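Galactose-1-phosphate uridylyltransferase (PDB 6K9Z) probably transfers uridylyl groups between UDP-glucose and hexose 1-phosphates such as galactose 1-phosphate, as a zinc-binding member of the type 1 family. Local coordinates at residues L183-K191 with E221-I232. The protein carries 1 engineered substitution. Numbering follows the deposited sequence.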
# COMPACT_ATOMS: atom_id res chain seq x y z
N LEU A 183 -20.60 -14.45 2.64
CA LEU A 183 -20.25 -14.88 4.01
C LEU A 183 -19.41 -16.14 3.87
O LEU A 183 -19.83 -17.02 3.10
CB LEU A 183 -21.55 -15.14 4.78
CG LEU A 183 -21.43 -15.38 6.28
CD1 LEU A 183 -20.79 -14.21 7.02
CD2 LEU A 183 -22.81 -15.60 6.88
N VAL A 184 -18.29 -16.28 4.56
CA VAL A 184 -17.50 -17.54 4.51
C VAL A 184 -17.68 -18.32 5.83
O VAL A 184 -17.54 -19.54 5.80
CB VAL A 184 -16.04 -17.30 4.17
CG1 VAL A 184 -15.92 -16.67 2.80
CG2 VAL A 184 -15.35 -16.51 5.27
N PHE A 185 -17.97 -17.63 6.95
CA PHE A 185 -18.11 -18.29 8.27
C PHE A 185 -18.87 -17.36 9.20
O PHE A 185 -18.73 -16.12 9.13
CB PHE A 185 -16.75 -18.69 8.83
CG PHE A 185 -16.85 -19.24 10.23
CD1 PHE A 185 -17.33 -20.52 10.44
CD2 PHE A 185 -16.48 -18.49 11.34
CE1 PHE A 185 -17.44 -21.05 11.73
CE2 PHE A 185 -16.67 -18.99 12.63
CZ PHE A 185 -17.13 -20.27 12.82
N GLN A 186 -19.65 -17.95 10.11
CA GLN A 186 -20.21 -17.14 11.20
C GLN A 186 -20.40 -18.06 12.39
O GLN A 186 -20.54 -19.28 12.24
CB GLN A 186 -21.50 -16.45 10.78
CG GLN A 186 -22.68 -17.43 10.66
CD GLN A 186 -23.92 -16.71 10.20
OE1 GLN A 186 -24.28 -15.70 10.78
NE2 GLN A 186 -24.55 -17.22 9.15
N ASN A 187 -20.35 -17.43 13.55
CA ASN A 187 -20.69 -18.08 14.84
C ASN A 187 -21.69 -17.17 15.57
O ASN A 187 -22.29 -16.27 14.96
CB ASN A 187 -19.48 -18.61 15.61
CG ASN A 187 -18.48 -17.55 16.00
OD1 ASN A 187 -18.83 -16.38 16.12
ND2 ASN A 187 -17.24 -17.95 16.20
N ARG A 188 -21.90 -17.43 16.85
CA ARG A 188 -22.93 -16.62 17.55
C ARG A 188 -22.50 -15.18 17.62
O ARG A 188 -23.41 -14.37 17.79
CB ARG A 188 -23.18 -17.15 18.96
CG ARG A 188 -23.86 -18.50 18.94
CD ARG A 188 -23.99 -19.09 20.31
NE ARG A 188 -24.80 -20.29 20.22
CZ ARG A 188 -25.37 -20.88 21.25
NH1 ARG A 188 -25.14 -20.39 22.45
NH2 ARG A 188 -26.16 -21.94 21.10
N ASN A 189 -21.19 -14.86 17.56
CA ASN A 189 -20.75 -13.48 17.89
C ASN A 189 -20.03 -12.80 16.72
O ASN A 189 -19.78 -11.57 16.86
CB ASN A 189 -19.92 -13.44 19.17
CG ASN A 189 -20.80 -13.54 20.40
OD1 ASN A 189 -21.65 -12.67 20.57
ND2 ASN A 189 -20.65 -14.55 21.25
N TRP A 190 -19.69 -13.54 15.66
CA TRP A 190 -18.81 -13.02 14.56
C TRP A 190 -19.32 -13.46 13.19
O TRP A 190 -19.94 -14.53 13.06
CB TRP A 190 -17.37 -13.43 14.77
CG TRP A 190 -16.83 -12.89 16.06
CD1 TRP A 190 -16.94 -13.48 17.28
CD2 TRP A 190 -16.13 -11.65 16.27
NE1 TRP A 190 -16.39 -12.68 18.24
CE2 TRP A 190 -15.85 -11.57 17.65
CE3 TRP A 190 -15.57 -10.69 15.41
CZ2 TRP A 190 -15.15 -10.50 18.20
CZ3 TRP A 190 -14.91 -9.62 15.96
CH2 TRP A 190 -14.70 -9.53 17.34
N LYS A 191 -19.16 -12.56 12.21
CA LYS A 191 -19.36 -12.88 10.79
C LYS A 191 -18.03 -12.58 10.07
O LYS A 191 -17.47 -11.47 10.25
CB LYS A 191 -20.40 -11.94 10.18
CG LYS A 191 -21.82 -12.33 10.38
CD LYS A 191 -22.64 -11.70 9.18
CE LYS A 191 -24.05 -12.19 9.16
NZ LYS A 191 -24.81 -11.55 8.08
N GLU A 221 -16.95 -14.41 26.24
CA GLU A 221 -17.61 -15.26 25.23
C GLU A 221 -17.27 -14.75 23.81
O GLU A 221 -17.08 -15.54 22.86
CB GLU A 221 -19.11 -15.20 25.43
CG GLU A 221 -19.83 -16.30 24.69
CD GLU A 221 -19.63 -17.70 25.28
OE1 GLU A 221 -19.16 -17.79 26.47
OE2 GLU A 221 -19.94 -18.71 24.54
N GLU A 222 -17.36 -13.44 23.61
CA GLU A 222 -17.03 -12.83 22.30
C GLU A 222 -15.59 -13.15 21.97
O GLU A 222 -15.30 -13.44 20.81
CB GLU A 222 -17.34 -11.35 22.31
CG GLU A 222 -18.82 -11.02 22.26
CD GLU A 222 -19.03 -9.53 22.42
OE1 GLU A 222 -18.50 -8.97 23.39
OE2 GLU A 222 -19.53 -8.91 21.48
N VAL A 223 -14.69 -13.10 22.94
CA VAL A 223 -13.26 -13.39 22.63
C VAL A 223 -13.08 -14.87 22.26
O VAL A 223 -12.29 -15.16 21.36
CB VAL A 223 -12.37 -12.94 23.78
CG1 VAL A 223 -10.93 -13.43 23.60
CG2 VAL A 223 -12.43 -11.42 23.87
N ALA A 224 -13.74 -15.80 22.94
CA ALA A 224 -13.71 -17.23 22.58
C ALA A 224 -14.22 -17.39 21.15
O ALA A 224 -13.57 -18.08 20.35
CB ALA A 224 -14.52 -18.04 23.57
N ASP A 225 -15.30 -16.71 20.79
CA ASP A 225 -15.89 -16.86 19.43
C ASP A 225 -14.95 -16.20 18.40
O ASP A 225 -14.91 -16.67 17.25
CB ASP A 225 -17.32 -16.34 19.43
CG ASP A 225 -18.36 -17.31 19.99
OD1 ASP A 225 -18.00 -18.51 20.18
OD2 ASP A 225 -19.45 -16.84 20.32
N LEU A 226 -14.28 -15.12 18.78
CA LEU A 226 -13.24 -14.47 17.93
C LEU A 226 -12.11 -15.46 17.65
O LEU A 226 -11.71 -15.58 16.45
CB LEU A 226 -12.68 -13.20 18.60
CG LEU A 226 -11.58 -12.51 17.81
CD1 LEU A 226 -12.05 -12.26 16.35
CD2 LEU A 226 -11.16 -11.23 18.50
N ALA A 227 -11.57 -16.11 18.68
CA ALA A 227 -10.51 -17.11 18.48
C ALA A 227 -10.97 -18.13 17.43
O ALA A 227 -10.20 -18.48 16.53
CB ALA A 227 -10.13 -17.76 19.76
N GLU A 228 -12.23 -18.57 17.50
CA GLU A 228 -12.75 -19.59 16.55
C GLU A 228 -12.80 -18.99 15.13
O GLU A 228 -12.32 -19.65 14.14
CB GLU A 228 -14.10 -20.10 17.01
CG GLU A 228 -14.71 -21.08 16.02
CD GLU A 228 -15.98 -21.70 16.55
OE1 GLU A 228 -17.02 -21.03 16.50
OE2 GLU A 228 -15.91 -22.79 17.12
N ALA A 229 -13.32 -17.77 15.00
CA ALA A 229 -13.47 -17.15 13.67
C ALA A 229 -12.08 -16.96 13.05
O ALA A 229 -11.92 -17.21 11.84
CB ALA A 229 -14.23 -15.86 13.75
N LEU A 230 -11.10 -16.52 13.83
CA LEU A 230 -9.72 -16.36 13.33
C LEU A 230 -9.14 -17.72 12.95
O LEU A 230 -8.61 -17.86 11.84
CB LEU A 230 -8.87 -15.69 14.41
CG LEU A 230 -9.13 -14.20 14.60
CD1 LEU A 230 -8.38 -13.65 15.81
CD2 LEU A 230 -8.73 -13.47 13.33
N LYS A 231 -9.26 -18.71 13.81
CA LYS A 231 -8.69 -20.04 13.52
C LYS A 231 -9.30 -20.57 12.23
O LYS A 231 -8.54 -21.09 11.38
CB LYS A 231 -8.94 -20.97 14.70
CG LYS A 231 -8.37 -22.36 14.53
CD LYS A 231 -8.45 -23.22 15.80
CE LYS A 231 -8.05 -24.66 15.57
NZ LYS A 231 -6.61 -24.78 15.28
N ILE A 232 -10.63 -20.58 12.13
CA ILE A 232 -11.30 -21.25 10.99
C ILE A 232 -11.01 -20.47 9.70
O ILE A 232 -10.79 -21.13 8.67
CB ILE A 232 -12.78 -21.45 11.31
CG1 ILE A 232 -12.88 -22.53 12.40
CG2 ILE A 232 -13.55 -21.85 10.06
CD1 ILE A 232 -14.25 -22.74 12.97
O HOH W 1 -20.60 -9.66 18.90
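The turn of the β-hairpin joining strands 183-186 and 190-193, at one edge of the nine-stranded antiparallel sheet, sits on helix 220-240 through Asn187, Asn189 and Trp190. Asn187 ND2 spends its N-H groups on the helix: Asp225 O at 2.9 Å and Glu228 OE1 at 3.1 Å both lie close to its amide plane, the latter oxygen met on the anti side, tilted somewhat from the carboxylate plane. Asp225 O still accepts the helical bond from Ala229 N, from the opposite face of its carbonyl plane. Asn187 OD1, meanwhile, takes Asn189 N in an Asx turn, so one side chain shapes the loop and grips the helix. Asn189 ND2 reaches Asp225 OD2 at 2.7 Å; Asn189 OD1 accepts a hydrogen bond from Arg210 NH1. CG of Trp190 stands anti to its carbonyl carbon (chi1 -60°), laying the indole along the helix: NE1 donates to Glu222 O (2.9 Å, 147°), which Leu226 N meets from the opposite face, and Leu226 CD1 stands 3.8 Å from the six-membered ring centroid, only 5° off its normal. Replacing Trp190 by alanine is likely to cost Glu222 O its indole donor and open a gap beside Leu226. Ile232 CG2 covers one Phe185 face (CH-pi, 4.3 Å to the centroid); Glu228 OE1 meets the edge, 3.8 Å from Phe185 CZ.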